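Local coordinates for protein nitrate reductase (Ulva prolifera, PDB 5YLY) that probably reduces nitrate to nitrite with electrons from NADH, the first step of nitrate assimilation, its cytochrome b5 reductase domain holding FAD, at residues Pro176-Met181 against Ile206-Glu211; Ala214-His219 against Val223-Thr228. All coordinates share one frame; numbering follows the deposited sequence.

Contact 1: residues Pro176-Met181 against Ile206-Glu211; sequences PMYQVM and ILLRPE
Leu208 lays its CD1 methyl over one face of the Tyr178 ring, a CH-pi contact. CD1 lies 4.1 Å from the ring centroid of Tyr178, 21° off the ring normal and displaced toward the rim. Its nearest ring atom is Tyr178 CD2, at 3.9 Å. The two side chains cross at about a right angle, and of the two leucine methyls it is CD1 that meets the ring. Tyr178 gets there because its CG stands anti to the backbone N (chi1 -172°), which carries the ring across to residues 206-211. Leu208 occupies the N-cap of helix 209-218 in a left-handed backbone conformation.

Van der Waals contact accounts for the rest. The Tyr178 OH meets the aliphatic part of Glu211, 3.4 Å from its CB and 3.6 Å from its CG, while a bend at chi2 (79°) leads the carboxylate away. With the ring gone, as for an alanine here, the Leu208 methyl is likely to lose its aromatic face and the Glu211 methylenes their neighbour.

Behind this interface Met177 and Met181 pack on strand 164-170, and Pro176 touches FAD. Neighbouring helices bridged on one side of a parallel sheet, close to the ends where its strands lead into them, are characteristic of the Rossmann-like NAD-binding domain of ferredoxin reductase-type flavoenzymes.

Contact 2: residues Ala214-His219 against Val223-Thr228; sequences ALAKSH and VKIHYT
Val223 sets its CG1 methyl against the end of helix 209-218, touching Ala216 CA at 3.8 Å and lying 3.4 Å from His219 O. Its chi1 of 65° puts CG1 between the backbone N and the carbonyl carbon, which is how this methyl, rather than CG2, comes to face the helix. Two residues along the strand, Ile225 reaches the same helix with its tip: CD1 meets Ala216 CB at 4.0 Å, so the small alanine receives side chains from successive inward-facing strand positions.

The backbone secures the join. Val223 N donates to His219 O over 3.2 Å; it approaches almost in line with the carbonyl, although the N-H itself is bent (136°). A water also donates to Val223 O at 2.7 Å and, weakly, to Ala216 O.

Farther out, the last helical turn is fastened by Ser218, whose N and OG both donate to Ala214 O from opposite faces of its plane. Val223 and Ile225 pack in turn on Ile194 and Leu196 of strand 193-200. The axes of helix 214-218 and strand 223-228 come within 7.7 Å, roughly antiparallel (145°): helix and second strand of a beta-alpha-beta crossover begun by strand 193-200 in the NAD-binding domain.

From the N terminus, helix 174-185 follows strand 164-170, and contact 1 closes the excursion through strand 193-200 by bringing residues 206-211 back to that helix. Contact 2 then closes the short turn between helix 209-218 and strand 223-229. The two loops follow in series, neither nested nor crossed, and share helix 209-218, one at its start and the other at its end. They also meet directly: Leu215 CD1 lies 3.9 Å from Tyr178 CE1 and packs on Met181, while Ile206 touches Tyr227. Together they illustrate how successive crossovers tie adjacent helices to each other and to one parallel sheet.

Contact 1: residues Pro176-Met181 against Ile206-Glu211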
# COMPACT_ATOMS: atom_id res chain seq x y z
N PRO A 176 0.50 -0.95 -0.46
CA PRO A 176 0.59 -2.40 -0.69
C PRO A 176 -0.78 -2.99 -1.03
O PRO A 176 -0.86 -3.87 -1.87
CB PRO A 176 1.15 -2.93 0.64
CG PRO A 176 1.97 -1.78 1.17
CD PRO A 176 1.05 -0.61 0.87
N MET A 177 -1.87 -2.49 -0.39
CA MET A 177 -3.25 -2.97 -0.69
C MET A 177 -3.67 -2.56 -2.09
O MET A 177 -4.15 -3.39 -2.86
CB MET A 177 -4.29 -2.42 0.33
CG MET A 177 -3.97 -2.75 1.76
SD MET A 177 -3.58 -4.50 1.97
CE MET A 177 -2.87 -4.44 3.57
N TYR A 178 -3.47 -1.29 -2.43
CA TYR A 178 -3.82 -0.74 -3.75
C TYR A 178 -3.16 -1.55 -4.91
O TYR A 178 -3.81 -1.86 -5.91
CB TYR A 178 -3.40 0.73 -3.76
CG TYR A 178 -3.87 1.52 -4.96
CD1 TYR A 178 -5.23 1.65 -5.25
CD2 TYR A 178 -2.96 2.12 -5.82
CE1 TYR A 178 -5.66 2.39 -6.36
CE2 TYR A 178 -3.39 2.90 -6.90
CZ TYR A 178 -4.74 3.03 -7.17
OH TYR A 178 -5.14 3.80 -8.25
N GLN A 179 -1.91 -1.95 -4.74
CA GLN A 179 -1.20 -2.72 -5.76
C GLN A 179 -1.92 -4.09 -5.98
O GLN A 179 -2.15 -4.51 -7.13
CB GLN A 179 0.26 -2.97 -5.31
CG GLN A 179 1.09 -3.76 -6.33
CD GLN A 179 2.20 -4.49 -5.66
OE1 GLN A 179 1.96 -5.43 -4.91
NE2 GLN A 179 3.43 -4.03 -5.82
N VAL A 180 -2.29 -4.77 -4.87
CA VAL A 180 -2.99 -6.07 -4.94
C VAL A 180 -4.39 -5.88 -5.53
O VAL A 180 -4.80 -6.66 -6.40
CB VAL A 180 -2.99 -6.79 -3.55
CG1 VAL A 180 -3.77 -8.12 -3.61
CG2 VAL A 180 -1.56 -7.06 -3.09
N MET A 181 -5.11 -4.82 -5.09
CA MET A 181 -6.46 -4.54 -5.61
C MET A 181 -6.41 -4.36 -7.13
O MET A 181 -7.19 -4.96 -7.84
CB MET A 181 -7.03 -3.24 -4.98
CG MET A 181 -7.31 -3.40 -3.51
SD MET A 181 -7.73 -1.76 -2.81
CE MET A 181 -9.41 -1.60 -3.48
N ILE A 206 -6.69 10.51 4.17
CA ILE A 206 -7.00 9.35 3.32
C ILE A 206 -6.24 9.51 2.01
O ILE A 206 -6.42 10.51 1.32
CB ILE A 206 -8.53 9.20 3.07
CG1 ILE A 206 -9.32 9.04 4.39
CG2 ILE A 206 -8.82 8.02 2.13
CD1 ILE A 206 -10.85 9.23 4.22
N LEU A 207 -5.39 8.53 1.67
CA LEU A 207 -4.66 8.55 0.41
C LEU A 207 -5.52 7.93 -0.70
O LEU A 207 -6.25 6.97 -0.45
CB LEU A 207 -3.34 7.75 0.51
CG LEU A 207 -2.23 8.34 1.37
CD1 LEU A 207 -1.08 7.33 1.53
CD2 LEU A 207 -1.68 9.63 0.78
N LEU A 208 -5.37 8.44 -1.93
CA LEU A 208 -5.97 7.89 -3.16
C LEU A 208 -7.48 7.64 -3.04
O LEU A 208 -8.00 6.68 -3.63
CB LEU A 208 -5.22 6.58 -3.55
CG LEU A 208 -3.72 6.74 -3.86
CD1 LEU A 208 -2.99 5.41 -3.74
CD2 LEU A 208 -3.52 7.37 -5.26
N ARG A 209 -8.18 8.52 -2.31
CA ARG A 209 -9.63 8.35 -2.14
C ARG A 209 -10.39 8.35 -3.49
O ARG A 209 -11.19 7.44 -3.68
CB ARG A 209 -10.23 9.36 -1.18
CG ARG A 209 -11.66 8.97 -0.77
CD ARG A 209 -12.12 9.92 0.30
NE ARG A 209 -13.50 9.67 0.68
CZ ARG A 209 -14.17 10.45 1.52
NH1 ARG A 209 -13.58 11.52 2.04
NH2 ARG A 209 -15.42 10.17 1.85
N PRO A 210 -10.15 9.31 -4.43
CA PRO A 210 -10.87 9.26 -5.73
C PRO A 210 -10.64 7.93 -6.45
O PRO A 210 -11.57 7.34 -6.99
CB PRO A 210 -10.29 10.45 -6.49
CG PRO A 210 -9.93 11.43 -5.40
CD PRO A 210 -9.27 10.50 -4.39
N GLU A 211 -9.39 7.44 -6.43
CA GLU A 211 -9.00 6.18 -7.08
C GLU A 211 -9.68 5.00 -6.45
O GLU A 211 -10.16 4.13 -7.17
CB GLU A 211 -7.48 5.98 -7.07
CG GLU A 211 -6.75 6.96 -7.97
CD GLU A 211 -6.53 8.37 -7.45
OE1 GLU A 211 -6.89 8.67 -6.28
OE2 GLU A 211 -6.00 9.19 -8.22

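Contact 2: residues Ala214-His219 against Val223-Thr228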
# COMPACT_ATOMS: atom_id res chain seq x y z
N ALA A 214 -13.34 5.10 -7.38
CA ALA A 214 -13.52 4.72 -8.79
C ALA A 214 -13.39 3.19 -8.98
O ALA A 214 -14.12 2.63 -9.79
CB ALA A 214 -12.53 5.45 -9.67
N LEU A 215 -12.52 2.53 -8.19
CA LEU A 215 -12.40 1.06 -8.24
C LEU A 215 -13.67 0.41 -7.73
O LEU A 215 -14.16 -0.54 -8.34
CB LEU A 215 -11.21 0.56 -7.39
CG LEU A 215 -9.81 0.64 -7.97
CD1 LEU A 215 -8.77 0.16 -6.93
CD2 LEU A 215 -9.67 -0.25 -9.25
N ALA A 216 -14.20 0.89 -6.60
CA ALA A 216 -15.43 0.34 -6.01
C ALA A 216 -16.62 0.57 -6.99
O ALA A 216 -17.43 -0.34 -7.20
CB ALA A 216 -15.72 1.00 -4.66
N LYS A 217 -16.63 1.73 -7.67
CA LYS A 217 -17.68 2.05 -8.64
C LYS A 217 -17.58 1.17 -9.91
O LYS A 217 -18.62 0.77 -10.46
CB LYS A 217 -17.55 3.54 -9.03
CG LYS A 217 -18.74 4.08 -9.80
CD LYS A 217 -18.64 5.60 -9.98
CE LYS A 217 -19.69 6.17 -10.90
NZ LYS A 217 -21.00 6.25 -10.23
N SER A 218 -16.35 0.86 -10.38
CA SER A 218 -16.18 0.12 -11.61
C SER A 218 -16.11 -1.43 -11.40
O SER A 218 -16.12 -2.17 -12.37
CB SER A 218 -15.01 0.67 -12.42
OG SER A 218 -13.81 0.50 -11.68
N HIS A 219 -16.08 -1.93 -10.14
CA HIS A 219 -16.12 -3.40 -9.90
C HIS A 219 -17.05 -3.59 -8.68
O HIS A 219 -16.62 -4.14 -7.66
CB HIS A 219 -14.69 -3.94 -9.64
CG HIS A 219 -13.71 -3.55 -10.68
ND1 HIS A 219 -13.46 -4.36 -11.78
CD2 HIS A 219 -12.91 -2.46 -10.75
CE1 HIS A 219 -12.53 -3.74 -12.48
NE2 HIS A 219 -12.19 -2.58 -11.92
N VAL A 223 -15.64 -5.75 -5.05
CA VAL A 223 -14.94 -5.03 -3.98
C VAL A 223 -15.87 -4.12 -3.21
O VAL A 223 -16.84 -3.58 -3.78
CB VAL A 223 -13.69 -4.27 -4.57
CG1 VAL A 223 -14.10 -3.16 -5.54
CG2 VAL A 223 -12.78 -3.72 -3.46
N LYS A 224 -15.61 -3.97 -1.91
CA LYS A 224 -16.24 -2.97 -1.04
C LYS A 224 -15.14 -2.29 -0.26
O LYS A 224 -14.14 -2.94 0.11
CB LYS A 224 -17.26 -3.57 -0.08
CG LYS A 224 -18.53 -4.04 -0.79
CD LYS A 224 -19.61 -4.45 0.23
CE LYS A 224 -20.77 -5.13 -0.46
NZ LYS A 224 -21.45 -4.22 -1.42
N ILE A 225 -15.30 -0.99 -0.03
CA ILE A 225 -14.31 -0.22 0.72
C ILE A 225 -15.02 0.49 1.86
O ILE A 225 -16.08 1.11 1.65
CB ILE A 225 -13.52 0.75 -0.20
CG1 ILE A 225 -12.75 -0.01 -1.33
CG2 ILE A 225 -12.54 1.61 0.62
CD1 ILE A 225 -12.41 0.79 -2.47
N HIS A 226 -14.47 0.38 3.08
CA HIS A 226 -15.03 1.05 4.25
C HIS A 226 -13.91 1.83 4.89
O HIS A 226 -12.76 1.38 4.89
CB HIS A 226 -15.62 0.06 5.24
CG HIS A 226 -16.52 0.72 6.24
ND1 HIS A 226 -17.85 0.95 5.93
CD2 HIS A 226 -16.29 1.19 7.48
CE1 HIS A 226 -18.40 1.50 6.99
NE2 HIS A 226 -17.51 1.68 7.94
N TYR A 227 -14.23 3.02 5.41
CA TYR A 227 -13.26 3.92 6.03
C TYR A 227 -13.60 4.18 7.48
O TYR A 227 -14.77 4.14 7.87
CB TYR A 227 -13.28 5.29 5.31
CG TYR A 227 -13.07 5.22 3.82
CD1 TYR A 227 -11.78 5.26 3.27
CD2 TYR A 227 -14.15 5.19 2.94
CE1 TYR A 227 -11.58 5.24 1.90
CE2 TYR A 227 -13.95 5.15 1.55
CZ TYR A 227 -12.67 5.19 1.04
OH TYR A 227 -12.48 5.14 -0.31
N THR A 228 -12.57 4.51 8.28
CA THR A 228 -12.72 5.01 9.64
C THR A 228 -11.73 6.13 9.84
O THR A 228 -10.65 6.11 9.26
CB THR A 228 -12.68 3.94 10.76
OG1 THR A 228 -13.14 4.55 11.97
CG2 THR A 228 -11.27 3.36 10.98
O HOH W 1 -18.54 -1.51 -4.18